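Local atomic coordinates of chinitase A (Streptomyces coelicolor, PDB entry 3EBV), a protein that probably hydrolyses chitin as an endochitinase, through the family 18 glycosyl hydrolase barrel that this part of the longer protein forms. Residues A[156-161]-A[165-170]; A[238-243]-A[281-286]; A[47-52]-A[78-83]; A[89-92]-A[96-99]. All blocks are in the same frame, centred on the assembly; numbering follows the deposited sequence. Where two conformers were deposited one is given.

Contact 1: A[156-161]-A[165-170]; sequences QSTQGG and TALNVK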
loop_
_atom_site.group_PDB
_atom_site.type_symbol
_atom_site.label_atom_id
_atom_site.label_comp_id
_atom_site.label_asym_id
_atom_site.label_seq_id
_atom_site.Cartn_x
_atom_site.Cartn_y
_atom_site.Cartn_z
ATOM N N GLN A 156 -13.569 -1.230 8.453
ATOM C CA GLN A 156 -15.007 -0.935 8.498
ATOM C C GLN A 156 -15.392 -0.111 9.722
ATOM O O GLN A 156 -16.417 0.549 9.729
ATOM C CB GLN A 156 -15.799 -2.236 8.431
ATOM C CG GLN A 156 -15.955 -2.743 6.978
ATOM C CD GLN A 156 -16.979 -1.911 6.185
ATOM O OE1 GLN A 156 -16.620 -0.953 5.445
ATOM N NE2 GLN A 156 -18.218 -2.300 6.293
ATOM N N SER A 157 -14.537 -0.132 10.739
ATOM C CA SER A 157 -14.688 0.774 11.879
ATOM C C SER A 157 -13.320 0.918 12.523
ATOM O O SER A 157 -12.363 0.184 12.194
ATOM C CB SER A 157 -15.663 0.217 12.926
ATOM O OG SER A 157 -15.122 -0.870 13.647
ATOM N N THR A 158 -13.247 1.836 13.480
ATOM C CA THR A 158 -12.002 2.100 14.199
ATOM C C THR A 158 -11.605 0.923 15.064
ATOM O O THR A 158 -10.490 0.893 15.545
ATOM C CB THR A 158 -12.092 3.358 15.061
ATOM O OG1 THR A 158 -13.144 3.174 16.009
ATOM C CG2 THR A 158 -12.366 4.599 14.219
ATOM N N GLN A 159 -12.502 -0.050 15.197
ATOM C CA GLN A 159 -12.236 -1.286 15.922
ATOM C C GLN A 159 -11.527 -2.357 15.081
ATOM O O GLN A 159 -11.113 -3.354 15.618
ATOM C CB GLN A 159 -13.555 -1.858 16.521
ATOM C CG GLN A 159 -14.369 -0.843 17.357
ATOM C CD GLN A 159 -13.494 -0.111 18.354
ATOM O OE1 GLN A 159 -13.426 1.134 18.372
ATOM N NE2 GLN A 159 -12.787 -0.881 19.176
ATOM N N GLY A 160 -11.428 -2.185 13.762
ATOM C CA GLY A 160 -10.721 -3.190 12.951
ATOM C C GLY A 160 -9.269 -3.276 13.411
ATOM O O GLY A 160 -8.711 -2.269 13.830
ATOM N N GLY A 161 -8.651 -4.448 13.287
ATOM C CA GLY A 161 -7.255 -4.605 13.757
ATOM C C GLY A 161 -6.293 -3.664 13.060
ATOM O O GLY A 161 -5.480 -2.990 13.719
ATOM N N THR A 165 -4.460 -0.359 14.868
ATOM C CA THR A 165 -2.998 -0.255 14.756
ATOM C C THR A 165 -2.614 1.069 14.145
ATOM O O THR A 165 -1.750 1.806 14.643
ATOM C CB THR A 165 -2.400 -1.429 13.971
ATOM O OG1 THR A 165 -2.809 -2.659 14.576
ATOM C CG2 THR A 165 -0.834 -1.360 13.937
ATOM N N ALA A 166 -3.262 1.398 13.009
ATOM C CA ALA A 166 -2.989 2.645 12.327
ATOM C C ALA A 166 -3.141 3.867 13.265
ATOM O O ALA A 166 -2.283 4.773 13.300
ATOM C CB ALA A 166 -3.923 2.759 11.106
ATOM N N LEU A 167 -4.235 3.885 14.050
ATOM C CA LEU A 167 -4.441 4.972 15.007
ATOM C C LEU A 167 -3.343 4.963 16.093
ATOM O O LEU A 167 -2.835 6.044 16.444
ATOM C CB LEU A 167 -5.825 4.861 15.640
ATOM C CG LEU A 167 -6.977 5.190 14.652
ATOM C CD1 LEU A 167 -8.280 4.722 15.303
ATOM C CD2 LEU A 167 -6.980 6.698 14.284
ATOM N N ASN A 168 -2.974 3.762 16.556
ATOM C CA ASN A 168 -1.975 3.683 17.649
ATOM C C ASN A 168 -0.663 4.259 17.187
ATOM O O ASN A 168 0.077 4.847 17.992
ATOM C CB ASN A 168 -1.759 2.233 18.047
ATOM C CG ASN A 168 -2.931 1.637 18.816
ATOM O OD1 ASN A 168 -3.876 2.365 19.218
ATOM N ND2 ASN A 168 -2.881 0.321 19.053
ATOM N N VAL A 169 -0.349 4.062 15.897
ATOM C CA VAL A 169 0.943 4.549 15.346
ATOM C C VAL A 169 0.794 5.749 14.418
ATOM O O VAL A 169 1.651 6.009 13.555
ATOM C CB VAL A 169 1.790 3.400 14.704
ATOM C CG1 VAL A 169 1.928 2.226 15.659
ATOM C CG2 VAL A 169 1.125 2.914 13.373
ATOM N N LYS A 170 -0.271 6.536 14.609
ATOM C CA LYS A 170 -0.567 7.619 13.682
ATOM C C LYS A 170 0.588 8.586 13.463
ATOM O O LYS A 170 0.813 9.085 12.364
ATOM C CB LYS A 170 -1.818 8.370 14.169
ATOM C CG LYS A 170 -2.202 9.520 13.289
ATOM C CD LYS A 170 -3.463 10.210 13.775
ATOM C CE LYS A 170 -3.932 11.250 12.736
ATOM N NZ LYS A 170 -4.988 12.183 13.325
#
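T165 grips the carbonyl oxygen of G161 with two groups at once, and here the contact is tight. Its backbone N donates to G161 O over 3.0 Å, while the hydroxyl OG1 donates to the same G161 O over 2.8 Å. Both donors stand off the carbonyl plane, on opposite faces of it, so the oxygen is held between them. The torsion of T165 makes this possible: OG1 lies beside its own backbone N (chi1 -55°), pointing back down the helix toward the preceding turn. T165 is buried, with M129, L133 and M148 against its side chain. A valine in its place would probably leave G161 O with the backbone N-H of this residue as its sole grip here, and a methyl pressed against a polar oxygen. The other half of the contact is looser. L167 reaches out with one branch, and its CD1 meets T158 CB at 4.1 Å without a polar bond between the two residues. Both are partly exposed, and the exposed Q159 follows. The loop there keeps its shape by bonds of its own: a type I turn runs from S157 to G160, S157 OG accepts from Q159 N over 3.2 Å as an ST turn, and T158 OG1 donates to Q159 OE1. G160 takes the N-cap position, and the bond from T165 N to G161 O is one of the first i to i+4 bonds of helix 161-168, a barrel helix that follows strand 145-148 in the TIM-barrel fold of family 18 glycosidases.

Contact 2: A[238-243]-A[281-286]; sequences SVVNAA and NAWSNS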
loop_
_atom_site.group_PDB
_atom_site.type_symbol
_atom_site.label_atom_id
_atom_site.label_comp_id
_atom_site.label_asym_id
_atom_site.label_seq_id
_atom_site.Cartn_x
_atom_site.Cartn_y
_atom_site.Cartn_z
ATOM N N SER A 238 -10.490 6.939 -14.941
ATOM C CA SER A 238 -11.394 8.095 -14.776
ATOM C C SER A 238 -12.211 7.961 -13.494
ATOM O O SER A 238 -12.528 8.971 -12.872
ATOM C CB SER A 238 -12.337 8.214 -15.986
ATOM O OG SER A 238 -13.143 7.061 -16.132
ATOM N N VAL A 239 -12.544 6.727 -13.083
ATOM C CA VAL A 239 -13.295 6.509 -11.830
ATOM C C VAL A 239 -12.417 6.822 -10.600
ATOM O O VAL A 239 -12.876 7.444 -9.623
ATOM C CB VAL A 239 -13.900 5.079 -11.739
ATOM C CG1 VAL A 239 -14.507 4.811 -10.342
ATOM C CG2 VAL A 239 -14.959 4.859 -12.866
ATOM N N VAL A 240 -11.167 6.358 -10.617
ATOM C CA VAL A 240 -10.256 6.705 -9.536
ATOM C C VAL A 240 -10.135 8.241 -9.451
ATOM O O VAL A 240 -10.182 8.826 -8.349
ATOM C CB VAL A 240 -8.815 6.122 -9.742
ATOM C CG1 VAL A 240 -7.925 6.502 -8.557
ATOM C CG2 VAL A 240 -8.893 4.589 -9.937
ATOM N N ASN A 241 -9.929 8.888 -10.597
ATOM C CA ASN A 241 -9.745 10.364 -10.621
ATOM C C ASN A 241 -11.004 11.072 -10.140
ATOM O O ASN A 241 -10.893 12.059 -9.429
ATOM C CB ASN A 241 -9.343 10.825 -12.032
ATOM C CG ASN A 241 -8.003 10.248 -12.444
ATOM O OD1 ASN A 241 -7.203 9.842 -11.592
ATOM N ND2 ASN A 241 -7.725 10.254 -13.759
ATOM N N ALA A 242 -12.179 10.541 -10.500
ATOM C CA ALA A 242 -13.419 11.115 -9.969
ATOM C C ALA A 242 -13.495 10.999 -8.450
ATOM O O ALA A 242 -13.909 11.953 -7.749
ATOM C CB ALA A 242 -14.612 10.479 -10.613
ATOM N N ALA A 243 -13.134 9.840 -7.908
ATOM C CA ALA A 243 -13.176 9.688 -6.461
ATOM C C ALA A 243 -12.202 10.668 -5.775
ATOM O O ALA A 243 -12.490 11.222 -4.714
ATOM C CB ALA A 243 -12.823 8.214 -6.082
ATOM N N ASN A 281 0.662 0.806 -19.313
ATOM C CA ASN A 281 0.830 1.908 -18.326
ATOM C C ASN A 281 -0.356 2.879 -18.370
ATOM O O ASN A 281 -0.187 4.054 -17.977
ATOM C CB ASN A 281 2.162 2.626 -18.484
ATOM C CG ASN A 281 3.331 1.708 -18.210
ATOM O OD1 ASN A 281 3.228 0.802 -17.378
ATOM N ND2 ASN A 281 4.461 1.956 -18.883
ATOM N N ALA A 282 -1.513 2.434 -18.856
ATOM C CA ALA A 282 -2.689 3.327 -18.921
ATOM C C ALA A 282 -3.066 3.816 -17.518
ATOM O O ALA A 282 -3.349 5.029 -17.328
ATOM C CB ALA A 282 -3.854 2.613 -19.563
ATOM N N TRP A 283 -3.037 2.932 -16.539
ATOM C CA TRP A 283 -3.495 3.327 -15.191
ATOM C C TRP A 283 -2.536 4.371 -14.619
ATOM O O TRP A 283 -2.979 5.458 -14.171
ATOM C CB TRP A 283 -3.608 2.083 -14.290
ATOM C CG TRP A 283 -4.354 2.288 -12.989
ATOM C CD1 TRP A 283 -5.653 1.951 -12.739
ATOM C CD2 TRP A 283 -3.823 2.834 -11.774
ATOM N NE1 TRP A 283 -5.990 2.270 -11.424
ATOM C CE2 TRP A 283 -4.891 2.822 -10.810
ATOM C CE3 TRP A 283 -2.583 3.380 -11.402
ATOM C CZ2 TRP A 283 -4.715 3.292 -9.495
ATOM C CZ3 TRP A 283 -2.396 3.828 -10.092
ATOM C CH2 TRP A 283 -3.475 3.814 -9.162
ATOM N N SER A 284 -1.228 4.095 -14.570
ATOM C CA SER A 284 -0.310 5.061 -13.979
ATOM C C SER A 284 -0.232 6.363 -14.801
ATOM O O SER A 284 -0.033 7.456 -14.218
ATOM C CB SER A 284 1.078 4.479 -13.708
ATOM O OG SER A 284 1.680 3.999 -14.919
ATOM N N ASN A 285 -0.375 6.271 -16.131
ATOM C CA ASN A 285 -0.364 7.504 -16.933
ATOM C C ASN A 285 -1.495 8.431 -16.461
ATOM O O ASN A 285 -1.267 9.621 -16.268
ATOM C CB ASN A 285 -0.522 7.217 -18.422
ATOM C CG ASN A 285 0.792 6.813 -19.077
ATOM O OD1 ASN A 285 1.855 6.964 -18.490
ATOM N ND2 ASN A 285 0.701 6.373 -20.332
ATOM N N SER A 286 -2.699 7.892 -16.301
ATOM C CA SER A 286 -3.872 8.768 -16.061
ATOM C C SER A 286 -3.956 9.111 -14.576
ATOM O O SER A 286 -4.104 10.294 -14.233
ATOM C CB SER A 286 -5.136 8.084 -16.524
ATOM O OG SER A 286 -6.269 8.776 -15.984
#
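The apolar part of this contact is V240 against W283. One methyl of the valine, CG2, comes to 4.0 Å from NE1 of the indole, and the same CG2 stands 4.4 Å from W283 CZ2. The side chains cross at about a right angle, the methyl approaching the ring obliquely. The tryptophan gets there because its CG lies anti to the backbone N (chi1 -167°), which swings the indole across toward helix 237-249. Both residues are buried.

The polar part, at the next residue of helix 237-249 and about a turn on from W283, is a single weak bond. N241 ND2 donates to S286 OG over 3.0 Å, but the N-H points well aside, with an angle of 131° at the hydrogen. S286 points its side chain toward the other helix, whereas N241 has to bring its amide round to reach it.

V287 of helix 282-292 adds to both halves, touching V240 and N241, and N241 also meets H290. Beneath the pair, L223 of strand 219-224 touches V240 as well as W283, tying both helices to the barrel wall. Helix 237-249 follows strand 219-224, and strand 267-271, the parallel neighbour of that strand, leads through helix 273-278 to helix 282-292, so the contact joins two helices packed side by side round the barrel, with helix 199-210 against V239 and A243.

Contact 3: A[47-52]-A[78-83]; sequences VTFNLD and VIISVG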
loop_
_atom_site.group_PDB
_atom_site.type_symbol
_atom_site.label_atom_id
_atom_site.label_comp_id
_atom_site.label_asym_id
_atom_site.label_seq_id
_atom_site.Cartn_x
_atom_site.Cartn_y
_atom_site.Cartn_z
ATOM N N VAL A 47 11.068 -12.045 9.146
ATOM C CA VAL A 47 10.993 -12.098 7.694
ATOM C C VAL A 47 12.372 -12.105 7.083
ATOM O O VAL A 47 13.380 -11.793 7.742
ATOM C CB VAL A 47 10.195 -10.892 7.108
ATOM C CG1 VAL A 47 8.772 -10.887 7.695
ATOM C CG2 VAL A 47 10.962 -9.561 7.265
ATOM N N THR A 48 12.413 -12.435 5.798
ATOM C CA THR A 48 13.628 -12.279 5.027
ATOM C C THR A 48 13.222 -11.878 3.607
ATOM O O THR A 48 12.042 -11.988 3.223
ATOM C CB THR A 48 14.480 -13.608 5.044
ATOM O OG1 THR A 48 15.783 -13.345 4.517
ATOM C CG2 THR A 48 13.800 -14.692 4.254
ATOM N N PHE A 49 14.183 -11.370 2.857
ATOM C CA PHE A 49 13.931 -11.068 1.468
ATOM C C PHE A 49 14.944 -11.802 0.596
ATOM O O PHE A 49 16.153 -11.751 0.870
ATOM C CB PHE A 49 14.050 -9.571 1.221
ATOM C CG PHE A 49 13.857 -9.192 -0.231
ATOM C CD1 PHE A 49 12.604 -9.331 -0.838
ATOM C CD2 PHE A 49 14.926 -8.729 -0.993
ATOM C CE1 PHE A 49 12.436 -9.004 -2.169
ATOM C CE2 PHE A 49 14.749 -8.402 -2.333
ATOM C CZ PHE A 49 13.510 -8.525 -2.912
ATOM N N ASN A 50 14.435 -12.454 -0.441
ATOM C CA ASN A 50 15.277 -13.185 -1.382
ATOM C C ASN A 50 14.883 -12.755 -2.792
ATOM O O ASN A 50 13.790 -13.141 -3.255
ATOM C CB ASN A 50 15.039 -14.689 -1.202
ATOM C CG ASN A 50 15.515 -15.205 0.166
ATOM O OD1 ASN A 50 16.672 -15.005 0.542
ATOM N ND2 ASN A 50 14.626 -15.861 0.904
ATOM N N LEU A 51 15.735 -11.961 -3.431
ATOM C CA LEU A 51 15.445 -11.523 -4.802
ATOM C C LEU A 51 15.238 -12.744 -5.683
ATOM O O LEU A 51 16.071 -13.659 -5.672
ATOM C CB LEU A 51 16.556 -10.635 -5.355
ATOM C CG LEU A 51 16.373 -10.062 -6.768
ATOM C CD1 LEU A 51 15.157 -9.071 -6.828
ATOM C CD2 LEU A 51 17.615 -9.383 -7.241
ATOM N N ASP A 52 14.138 -12.769 -6.437
ATOM C CA ASP A 52 13.820 -13.884 -7.340
ATOM C C ASP A 52 14.595 -13.746 -8.660
ATOM O O ASP A 52 14.014 -13.623 -9.741
ATOM C CB ASP A 52 12.298 -13.939 -7.575
ATOM C CG ASP A 52 11.854 -15.146 -8.394
ATOM O OD1 ASP A 52 12.610 -16.150 -8.461
ATOM O OD2 ASP A 52 10.741 -15.086 -8.964
ATOM N N VAL A 78 11.521 3.407 -1.725
ATOM C CA VAL A 78 11.341 1.989 -2.021
ATOM C C VAL A 78 11.234 1.271 -0.695
ATOM O O VAL A 78 12.145 1.376 0.130
ATOM C CB VAL A 78 12.529 1.392 -2.855
ATOM C CG1 VAL A 78 12.275 -0.074 -3.222
ATOM C CG2 VAL A 78 12.760 2.231 -4.120
ATOM N N ILE A 79 10.133 0.567 -0.472
ATOM C CA ILE A 79 9.900 -0.087 0.807
ATOM C C ILE A 79 9.677 -1.578 0.603
ATOM O O ILE A 79 9.390 -2.009 -0.519
ATOM C CB ILE A 79 8.682 0.578 1.540
ATOM C CG1 ILE A 79 7.386 0.377 0.725
ATOM C CG2 ILE A 79 8.995 2.067 1.797
ATOM C CD1 ILE A 79 6.154 1.093 1.366
ATOM N N ILE A 80 9.857 -2.368 1.661
ATOM C CA ILE A 80 9.594 -3.810 1.611
ATOM C C ILE A 80 8.191 -4.118 2.117
ATOM O O ILE A 80 7.844 -3.717 3.235
ATOM C CB ILE A 80 10.717 -4.628 2.369
ATOM C CG1 ILE A 80 10.511 -6.118 2.245
ATOM C CG2 ILE A 80 10.845 -4.185 3.844
ATOM C CD1 ILE A 80 10.640 -6.629 0.799
ATOM N N SER A 81 7.409 -4.869 1.328
ATOM C CA SER A 81 6.066 -5.261 1.780
ATOM C C SER A 81 6.112 -6.616 2.413
ATOM O O SER A 81 6.704 -7.556 1.851
ATOM C CB SER A 81 5.064 -5.234 0.618
ATOM O OG SER A 81 3.762 -5.539 1.076
ATOM N N VAL A 82 5.470 -6.755 3.570
ATOM C CA VAL A 82 5.351 -8.037 4.262
ATOM C C VAL A 82 3.955 -8.613 4.101
ATOM O O VAL A 82 2.963 -7.887 4.297
ATOM C CB VAL A 82 5.660 -7.870 5.767
ATOM C CG1 VAL A 82 5.571 -9.207 6.475
ATOM C CG2 VAL A 82 7.053 -7.235 5.944
ATOM N N GLY A 83 3.845 -9.887 3.750
ATOM C CA GLY A 83 2.539 -10.534 3.695
ATOM C C GLY A 83 2.182 -10.959 2.306
ATOM O O GLY A 83 2.855 -11.817 1.715
#
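F49 meets the end of I80, with F49 CD1 3.7 Å from I80 CD1 and the methyl approaching the ring obliquely. The isoleucine sends CG1 anti to its backbone N (chi1 -176°), and this extension carries CD1 out from the strand as far as the phenylalanine. On one face of the F49 ring lies the backbone N of L51, 3.9 Å above the plane and displaced toward the rim. Y111 meets the ring as well, in an edge-to-face pair. Two residues back along the same segment, V47 makes a similar encounter: V47 CG1 touches V82 CG1 at 3.8 Å, methyl to methyl, in one of the two conformers modelled for V82. All four side chains are buried, and dispersion and the exclusion of water hold the two segments together, since their backbones stand apart, V47 CA lying 7.8 Å from V82 CA and F49 CA 8.5 Å from I80 CA. I80 and V82 face outward from the strand. S81, between them, turns the other way and hydrogen-bonds D117 of strand 115-120, which belongs to the DxxDxDxE signature of family 18. Strand 47-48 pairs antiparallel with strand 32-40, T48 bonding D39, while strand 77-84 runs parallel to that same strand; segment 47-52 therefore lies over the outside of the barrel wall, beside helix 94-111, whose V104 and V107 pack on V47 and F49 and whose F100 packs on V82.

Contact 4: A[89-92]-A[96-99]; sequences VSVN and SATN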
loop_
_atom_site.group_PDB
_atom_site.type_symbol
_atom_site.label_atom_id
_atom_site.label_comp_id
_atom_site.label_asym_id
_atom_site.label_seq_id
_atom_site.Cartn_x
_atom_site.Cartn_y
_atom_site.Cartn_z
ATOM N N VAL A 89 3.313 -14.732 7.746
ATOM C CA VAL A 89 3.915 -14.000 8.886
ATOM C C VAL A 89 2.871 -13.781 10.001
ATOM O O VAL A 89 1.731 -13.402 9.694
ATOM C CB VAL A 89 4.479 -12.626 8.417
ATOM C CG1 VAL A 89 5.061 -11.814 9.602
ATOM C CG2 VAL A 89 5.574 -12.846 7.364
ATOM N N SER A 90 3.237 -14.040 11.258
ATOM C CA SER A 90 2.352 -13.776 12.430
ATOM C C SER A 90 3.084 -12.934 13.458
ATOM O O SER A 90 4.231 -13.228 13.811
ATOM C CB SER A 90 1.859 -15.063 13.102
ATOM O OG SER A 90 0.997 -15.783 12.218
ATOM N N VAL A 91 2.421 -11.878 13.937
ATOM C CA VAL A 91 3.000 -10.991 14.963
ATOM C C VAL A 91 1.948 -10.933 16.078
ATOM O O VAL A 91 0.991 -10.132 16.030
ATOM C CB VAL A 91 3.374 -9.605 14.397
ATOM C CG1 VAL A 91 3.955 -8.695 15.489
ATOM C CG2 VAL A 91 4.408 -9.749 13.265
ATOM N N ASN A 92 2.079 -11.850 17.033
ATOM C CA ASN A 92 1.035 -12.064 18.025
ATOM C C ASN A 92 1.617 -12.380 19.416
ATOM O O ASN A 92 0.974 -13.024 20.237
ATOM C CB ASN A 92 0.106 -13.174 17.560
ATOM C CG ASN A 92 0.841 -14.469 17.279
ATOM O OD1 ASN A 92 2.016 -14.631 17.631
ATOM N ND2 ASN A 92 0.146 -15.409 16.618
ATOM N N SER A 96 7.574 -12.434 18.914
ATOM C CA SER A 96 7.363 -12.290 17.462
ATOM C C SER A 96 7.374 -10.810 17.049
ATOM O O SER A 96 7.871 -10.444 15.968
ATOM C CB SER A 96 6.115 -13.032 16.992
ATOM O OG SER A 96 4.889 -12.532 17.594
ATOM N N ALA A 97 6.857 -9.919 17.908
ATOM C CA ALA A 97 7.023 -8.479 17.659
ATOM C C ALA A 97 8.514 -8.014 17.558
ATOM O O ALA A 97 8.901 -7.227 16.673
ATOM C CB ALA A 97 6.261 -7.662 18.738
ATOM N N THR A 98 9.345 -8.495 18.499
ATOM C CA THR A 98 10.778 -8.207 18.464
ATOM C C THR A 98 11.464 -8.842 17.240
ATOM O O THR A 98 12.270 -8.183 16.605
ATOM C CB THR A 98 11.441 -8.700 19.774
ATOM O OG1 THR A 98 10.902 -7.920 20.834
ATOM C CG2 THR A 98 12.967 -8.566 19.733
ATOM N N ASN A 99 11.082 -10.078 16.918
ATOM C CA ASN A 99 11.650 -10.746 15.720
ATOM C C ASN A 99 11.261 -10.010 14.439
ATOM O O ASN A 99 12.055 -9.880 13.509
ATOM C CB ASN A 99 11.212 -12.202 15.628
ATOM C CG ASN A 99 11.767 -13.058 16.766
ATOM O OD1 ASN A 99 12.758 -12.664 17.405
ATOM N ND2 ASN A 99 11.100 -14.150 17.066
#
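The flat groups meeting S96 are amides: the peptide joining V91 to N92, and the side-chain amide of N92. The first offers its N-H, with N92 N donating to S96 OG over 2.9 Å at 148°; the hydroxyl oxygen stands somewhat off that peptide plane. The second brings N92 OD1 to 3.6 Å from S96 OG, again tilted off the plane, and makes no hydrogen bond there. A third amide, between S90 and V91, has its oxygen against carbon, S90 O lying 3.7 Å from S96 CB. With OG between its backbone N and carbonyl carbon (chi1 62°), the serine aims its hydroxyl at N92 N and N92 OD1. That hydroxyl has a second partner in S93 OG, just ahead of the helix.

This is the loop-to-helix half of a beta-alpha unit of the TIM barrel: residues 89-92 lie between strand 77-84 and helix 94-111, and S96 in the first turn of that helix fastens the loop back onto it. With an alanine here, N92 N and S93 OG would lose a partner, and the loop before the helix would probably be freer to shift.

Beside the hydrogen bond lies an apolar contact. V91 extends CG1 to 3.8 Å from A97 CA and 4.1 Å from A97 CB, covering the backbone at the helix start. V91 and A97 are buried, and A132 of helix 126-140 touches both of them, with M129 on V91 and Q131 on A97. P44 packs on S96 from another loop.

How the contacts relate
All four contacts belong to one family 18 TIM-barrel domain and follow one another along the chain in the order contact 3, contact 4, contact 1, contact 2. Contacts 3 and 4 are neighbours, their centres about 16 Å apart, and touch through V89, whose CG2 lies 3.7 Å from V82 CG1; strand 77-84 and helix 94-111, which they use, are consecutive. Contact 1, on helix 161-168, has its centre about 18 Å from that of contact 4, and helix 126-140 packs against both. Contact 2 lies across the chain's centre from contacts 3 and 4, about 36 Å from contact 4 between centres. They join helices and loops to one another and, in contact 3, an outer segment to a barrel strand.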